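Local coordinates for protein alternansucrase (Leuconostoc mesenteroides, PDB 6HVG) that is a large multidomain member of glycoside hydrolase family 70, built on a TIM-barrel-type catalytic domain with flanking cell-wall-binding-type repeats, at residues Thr927-Tyr941 / Pro962-His975. Numbering follows the deposited sequence.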
loop_
_atom_site.group_PDB
_atom_site.type_symbol
_atom_site.label_atom_id
_atom_site.label_comp_id
_atom_site.label_asym_id
_atom_site.label_seq_id
_atom_site.Cartn_x
_atom_site.Cartn_y
_atom_site.Cartn_z
ATOM N N THR A 927 -19.067 -44.517 -2.978
ATOM C CA THR A 927 -18.788 -44.477 -4.406
ATOM C C THR A 927 -18.857 -43.044 -4.903
ATOM O O THR A 927 -19.782 -42.301 -4.567
ATOM C CB THR A 927 -19.818 -45.285 -5.200
ATOM O OG1 THR A 927 -21.087 -44.632 -5.134
ATOM C CG2 THR A 927 -19.929 -46.663 -4.612
ATOM N N ILE A 928 -17.883 -42.656 -5.715
ATOM C CA ILE A 928 -17.865 -41.312 -6.292
ATOM C C ILE A 928 -18.023 -41.378 -7.804
ATOM O O ILE A 928 -17.341 -42.137 -8.476
ATOM C CB ILE A 928 -16.597 -40.551 -5.870
ATOM C CG1 ILE A 928 -16.774 -40.081 -4.431
ATOM C CG2 ILE A 928 -16.348 -39.347 -6.763
ATOM C CD1 ILE A 928 -15.531 -39.473 -3.848
ATOM N N THR A 929 -18.937 -40.563 -8.329
ATOM C CA THR A 929 -19.361 -40.688 -9.722
ATOM C C THR A 929 -19.173 -39.441 -10.592
ATOM O O THR A 929 -19.477 -38.317 -10.194
ATOM C CB THR A 929 -20.840 -41.088 -9.809
ATOM O OG1 THR A 929 -21.073 -42.225 -8.975
ATOM C CG2 THR A 929 -21.190 -41.441 -11.222
ATOM N N LEU A 930 -18.675 -39.684 -11.794
ATOM C CA LEU A 930 -18.615 -38.693 -12.859
ATOM C C LEU A 930 -19.691 -38.984 -13.892
ATOM O O LEU A 930 -19.599 -39.948 -14.619
ATOM C CB LEU A 930 -17.264 -38.749 -13.560
ATOM C CG LEU A 930 -16.057 -38.057 -12.924
ATOM C CD1 LEU A 930 -14.818 -38.344 -13.745
ATOM C CD2 LEU A 930 -16.267 -36.560 -12.798
ATOM N N HIS A 931 -20.706 -38.138 -13.976
ATOM C CA HIS A 931 -21.751 -38.334 -14.972
ATOM C C HIS A 931 -21.273 -37.774 -16.329
ATOM O O HIS A 931 -21.578 -36.639 -16.711
ATOM C CB HIS A 931 -23.082 -37.691 -14.524
ATOM C CG HIS A 931 -23.570 -38.174 -13.199
ATOM N ND1 HIS A 931 -23.247 -37.545 -12.015
ATOM C CD2 HIS A 931 -24.344 -39.230 -12.870
ATOM C CE1 HIS A 931 -23.802 -38.195 -11.012
ATOM N NE2 HIS A 931 -24.473 -39.223 -11.506
ATOM N N MET A 932 -20.533 -38.609 -17.047
ATOM C CA MET A 932 -19.993 -38.272 -18.359
ATOM C C MET A 932 -21.078 -38.069 -19.412
ATOM O O MET A 932 -20.798 -37.542 -20.477
ATOM C CB MET A 932 -19.072 -39.389 -18.845
ATOM C CG MET A 932 -17.800 -39.566 -18.029
ATOM S SD MET A 932 -16.670 -38.178 -18.223
ATOM C CE MET A 932 -16.927 -37.362 -16.701
ATOM N N GLY A 933 -22.281 -38.569 -19.142
ATOM C CA GLY A 933 -23.449 -38.251 -19.938
ATOM C C GLY A 933 -23.957 -39.384 -20.797
ATOM O O GLY A 933 -23.220 -40.270 -21.175
ATOM N N LYS A 934 -25.230 -39.309 -21.148
ATOM C CA LYS A 934 -25.921 -40.326 -21.951
ATOM C C LYS A 934 -25.507 -40.325 -23.429
ATOM O O LYS A 934 -25.937 -41.180 -24.204
ATOM C CB LYS A 934 -27.440 -40.134 -21.794
ATOM C CG LYS A 934 -27.876 -40.217 -20.326
ATOM C CD LYS A 934 -29.150 -41.016 -20.070
ATOM C CE LYS A 934 -29.149 -41.685 -18.693
ATOM N NZ LYS A 934 -29.200 -40.679 -17.593
ATOM N N ALA A 935 -24.694 -39.350 -23.824
ATOM C CA ALA A 935 -23.984 -39.397 -25.097
ATOM C C ALA A 935 -22.738 -40.277 -25.042
ATOM O O ALA A 935 -22.121 -40.498 -26.064
ATOM C CB ALA A 935 -23.625 -37.988 -25.543
ATOM N N HIS A 936 -22.380 -40.784 -23.864
ATOM C CA HIS A 936 -21.208 -41.641 -23.710
ATOM C C HIS A 936 -21.504 -42.926 -22.949
ATOM O O HIS A 936 -20.767 -43.271 -22.025
ATOM C CB HIS A 936 -20.103 -40.870 -22.990
ATOM C CG HIS A 936 -19.641 -39.670 -23.738
ATOM N ND1 HIS A 936 -18.554 -39.704 -24.577
ATOM C CD2 HIS A 936 -20.124 -38.411 -23.791
ATOM C CE1 HIS A 936 -18.383 -38.511 -25.114
ATOM N NE2 HIS A 936 -19.317 -37.707 -24.646
ATOM N N LYS A 937 -22.560 -43.635 -23.361
ATOM C CA LYS A 937 -22.910 -44.906 -22.736
ATOM C C LYS A 937 -21.874 -45.943 -23.109
ATOM O O LYS A 937 -21.412 -45.993 -24.254
ATOM C CB LYS A 937 -24.298 -45.398 -23.169
ATOM C CG LYS A 937 -25.422 -44.398 -22.999
ATOM C CD LYS A 937 -26.771 -44.973 -23.402
ATOM C CE LYS A 937 -27.895 -43.994 -23.093
ATOM N NZ LYS A 937 -29.141 -44.293 -23.834
ATOM N N ASN A 938 -21.496 -46.756 -22.115
ATOM C CA ASN A 938 -20.634 -47.944 -22.312
ATOM C C ASN A 938 -19.224 -47.676 -22.874
ATOM O O ASN A 938 -18.494 -48.588 -23.209
ATOM C CB ASN A 938 -21.379 -48.961 -23.171
ATOM C CG ASN A 938 -22.728 -49.336 -22.563
ATOM O OD1 ASN A 938 -23.777 -49.128 -23.179
ATOM N ND2 ASN A 938 -22.708 -49.830 -21.328
ATOM N N GLN A 939 -18.834 -46.413 -22.898
ATOM C CA GLN A 939 -17.575 -45.989 -23.481
ATOM C C GLN A 939 -16.388 -46.216 -22.536
ATOM O O GLN A 939 -16.525 -46.139 -21.321
ATOM C CB GLN A 939 -17.663 -44.501 -23.816
ATOM C CG GLN A 939 -16.482 -43.966 -24.593
ATOM C CD GLN A 939 -16.859 -42.797 -25.473
ATOM O OE1 GLN A 939 -17.992 -42.309 -25.440
ATOM N NE2 GLN A 939 -15.906 -42.343 -26.269
ATOM N N LEU A 940 -15.221 -46.470 -23.113
ATOM C CA LEU A 940 -13.998 -46.622 -22.343
ATOM C C LEU A 940 -13.349 -45.276 -22.184
ATOM O O LEU A 940 -13.188 -44.530 -23.167
ATOM C CB LEU A 940 -13.029 -47.572 -23.037
ATOM C CG LEU A 940 -11.912 -48.135 -22.155
ATOM C CD1 LEU A 940 -12.489 -49.077 -21.104
ATOM C CD2 LEU A 940 -10.862 -48.876 -22.964
ATOM N N TYR A 941 -12.988 -44.961 -20.943
ATOM C CA TYR A 941 -12.288 -43.723 -20.615
ATOM C C TYR A 941 -10.911 -44.048 -19.998
ATOM O O TYR A 941 -10.738 -45.083 -19.375
ATOM C CB TYR A 941 -13.132 -42.878 -19.653
ATOM C CG TYR A 941 -14.201 -42.056 -20.329
ATOM C CD1 TYR A 941 -15.369 -42.636 -20.790
ATOM C CD2 TYR A 941 -14.044 -40.691 -20.506
ATOM C CE1 TYR A 941 -16.335 -41.883 -21.423
ATOM C CE2 TYR A 941 -15.013 -39.931 -21.133
ATOM C CZ TYR A 941 -16.155 -40.539 -21.592
ATOM O OH TYR A 941 -17.097 -39.766 -22.223
ATOM N N PRO A 962 -4.273 -46.045 -17.356
ATOM C CA PRO A 962 -5.328 -46.938 -16.927
ATOM C C PRO A 962 -6.639 -46.543 -17.531
ATOM O O PRO A 962 -6.945 -45.368 -17.612
ATOM C CB PRO A 962 -5.419 -46.730 -15.417
ATOM C CG PRO A 962 -4.563 -45.586 -15.088
ATOM C CD PRO A 962 -3.692 -45.277 -16.248
ATOM N N THR A 963 -7.414 -47.527 -17.962
ATOM C CA THR A 963 -8.719 -47.293 -18.545
ATOM C C THR A 963 -9.764 -47.630 -17.530
ATOM O O THR A 963 -9.526 -48.358 -16.599
ATOM C CB THR A 963 -8.969 -48.172 -19.788
ATOM O OG1 THR A 963 -8.908 -49.540 -19.406
ATOM C CG2 THR A 963 -7.910 -47.899 -20.872
ATOM N N LEU A 964 -10.940 -47.085 -17.737
ATOM C CA LEU A 964 -12.092 -47.410 -16.953
ATOM C C LEU A 964 -13.267 -47.198 -17.890
ATOM O O LEU A 964 -13.270 -46.247 -18.694
ATOM C CB LEU A 964 -12.175 -46.495 -15.739
ATOM C CG LEU A 964 -13.404 -46.727 -14.835
ATOM C CD1 LEU A 964 -13.698 -48.194 -14.559
ATOM C CD2 LEU A 964 -13.221 -45.976 -13.522
ATOM N N ARG A 965 -14.253 -48.090 -17.829
ATOM C CA ARG A 965 -15.381 -48.038 -18.751
ATOM C C ARG A 965 -16.640 -47.535 -18.051
ATOM O O ARG A 965 -16.926 -47.931 -16.926
ATOM C CB ARG A 965 -15.650 -49.404 -19.364
ATOM C CG ARG A 965 -16.627 -49.344 -20.526
ATOM C CD ARG A 965 -16.835 -50.728 -21.149
ATOM N NE ARG A 965 -15.694 -51.073 -21.994
ATOM C CZ ARG A 965 -15.495 -50.622 -23.243
ATOM N NH1 ARG A 965 -16.382 -49.832 -23.846
ATOM N NH2 ARG A 965 -14.393 -50.977 -23.907
ATOM N N THR A 966 -17.390 -46.680 -18.743
ATOM C CA THR A 966 -18.647 -46.126 -18.239
ATOM C C THR A 966 -19.766 -47.158 -18.372
ATOM O O THR A 966 -19.689 -48.043 -19.224
ATOM C CB THR A 966 -19.048 -44.856 -19.010
ATOM O OG1 THR A 966 -19.202 -45.153 -20.385
ATOM C CG2 THR A 966 -17.994 -43.789 -18.903
ATOM N N ASN A 967 -20.806 -47.025 -17.553
ATOM C CA ASN A 967 -21.947 -47.938 -17.605
ATOM C C ASN A 967 -22.998 -47.570 -18.667
ATOM O O ASN A 967 -22.737 -46.758 -19.557
ATOM C CB ASN A 967 -22.584 -48.016 -16.216
ATOM C CG ASN A 967 -23.299 -46.742 -15.834
ATOM O OD1 ASN A 967 -23.710 -45.952 -16.688
ATOM N ND2 ASN A 967 -23.445 -46.529 -14.535
ATOM N N ASP A 968 -24.173 -48.193 -18.585
ATOM C CA ASP A 968 -25.260 -47.955 -19.542
ATOM C C ASP A 968 -25.726 -46.503 -19.488
ATOM O O ASP A 968 -25.949 -45.882 -20.527
ATOM C CB ASP A 968 -26.450 -48.880 -19.262
ATOM C CG ASP A 968 -27.094 -49.403 -20.529
ATOM O OD1 ASP A 968 -27.165 -48.661 -21.533
ATOM O OD2 ASP A 968 -27.546 -50.575 -20.507
ATOM N N ASN A 969 -25.842 -45.947 -18.291
ATOM C CA ASN A 969 -26.231 -44.554 -18.162
ATOM C C ASN A 969 -25.118 -43.572 -18.424
ATOM O O ASN A 969 -25.387 -42.401 -18.469
ATOM C CB ASN A 969 -26.837 -44.291 -16.790
ATOM C CG ASN A 969 -28.141 -45.017 -16.612
ATOM O OD1 ASN A 969 -28.971 -45.076 -17.523
ATOM N ND2 ASN A 969 -28.325 -45.597 -15.448
ATOM N N GLY A 970 -23.875 -44.020 -18.534
ATOM C CA GLY A 970 -22.776 -43.123 -18.875
ATOM C C GLY A 970 -21.995 -42.628 -17.675
ATOM O O GLY A 970 -21.319 -41.623 -17.759
ATOM N N ASP A 971 -22.096 -43.310 -16.539
ATOM C CA ASP A 971 -21.374 -42.889 -15.342
ATOM C C ASP A 971 -20.099 -43.711 -15.138
ATOM O O ASP A 971 -20.100 -44.936 -15.281
ATOM C CB ASP A 971 -22.282 -42.986 -14.099
ATOM C CG ASP A 971 -23.633 -42.348 -14.310
ATOM O OD1 ASP A 971 -23.743 -41.482 -15.206
ATOM O OD2 ASP A 971 -24.593 -42.701 -13.599
ATOM N N LEU A 972 -19.024 -43.012 -14.784
ATOM C CA LEU A 972 -17.792 -43.655 -14.348
ATOM C C LEU A 972 -17.875 -43.781 -12.843
ATOM O O LEU A 972 -17.898 -42.756 -12.158
ATOM C CB LEU A 972 -16.580 -42.798 -14.660
ATOM C CG LEU A 972 -16.094 -42.708 -16.098
ATOM C CD1 LEU A 972 -14.865 -41.819 -16.122
ATOM C CD2 LEU A 972 -15.774 -44.086 -16.650
ATOM N N ILE A 973 -17.913 -45.010 -12.316
ATOM C CA ILE A 973 -18.054 -45.193 -10.864
ATOM C C ILE A 973 -16.679 -45.415 -10.217
ATOM O O ILE A 973 -15.860 -46.176 -10.721
ATOM C CB ILE A 973 -18.998 -46.354 -10.491
ATOM C CG1 ILE A 973 -20.228 -46.412 -11.417
ATOM C CG2 ILE A 973 -19.413 -46.227 -9.025
ATOM C CD1 ILE A 973 -21.283 -45.375 -11.134
ATOM N N PHE A 974 -16.440 -44.745 -9.094
ATOM C CA PHE A 974 -15.176 -44.857 -8.379
ATOM C C PHE A 974 -15.426 -45.255 -6.930
ATOM O O PHE A 974 -16.410 -44.828 -6.324
ATOM C CB PHE A 974 -14.417 -43.529 -8.389
ATOM C CG PHE A 974 -13.927 -43.105 -9.745
ATOM C CD1 PHE A 974 -14.764 -42.432 -10.615
ATOM C CD2 PHE A 974 -12.619 -43.374 -10.144
ATOM C CE1 PHE A 974 -14.307 -42.027 -11.860
ATOM C CE2 PHE A 974 -12.150 -42.971 -11.390
ATOM C CZ PHE A 974 -12.992 -42.299 -12.249
ATOM N N HIS A 975 -14.517 -46.058 -6.388
ATOM C CA HIS A 975 -14.629 -46.583 -5.025
ATOM C C HIS A 975 -13.404 -46.165 -4.216
ATOM O O HIS A 975 -12.449 -45.606 -4.772
ATOM C CB HIS A 975 -14.745 -48.117 -5.051
ATOM C CG HIS A 975 -15.858 -48.627 -5.915
ATOM N ND1 HIS A 975 -17.134 -48.834 -5.439
ATOM C CD2 HIS A 975 -15.888 -48.963 -7.227
ATOM C CE1 HIS A 975 -17.904 -49.270 -6.420
ATOM N NE2 HIS A 975 -17.173 -49.357 -7.516
#
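L972 packs against M932 and Y941: its CG is 4.1 Å from M932 CG and its CD1 4.1 Å from Y941 CB. M932 CG also lies over one face of the Y941 ring, toward its rim, and T966 CG2 meets that ring obliquely, 3.4 Å from Y941 CD1. Farther along, L930 CD1 approaches F974 CE1, and the edge of the F974 ring is turned to I928 O. Behind these side chains, 927-931 and 971-975 form a two-stranded antiparallel sheet with I928/F974 and L930/L972 as hydrogen-bonded pairs; 940-941 and 962-965, hydrogen-bonded at Y941/L964, belong to a larger antiparallel sheet, probably of the family 70 beta-sandwich domain C. Each segment runs from one sheet to the other, loops 932-939 and 966-970 lying together. There T966 N gives Q939 O a nearly straight bond (2.8 Å, 172°), and N938 N and G970 N reach N967 O from opposite faces of its plane. R965, bent at chi3 (-77°), folds its guanidinium back against L940 CB while NH1 bonds N938 O in plane. On the two-stranded sheet's face away from L930 and L972, T929 CG2 packs 3.4 Å from D971 CB. Farther out, W1007 meets F974 edge-to-face, and V884 touches L930 and M932.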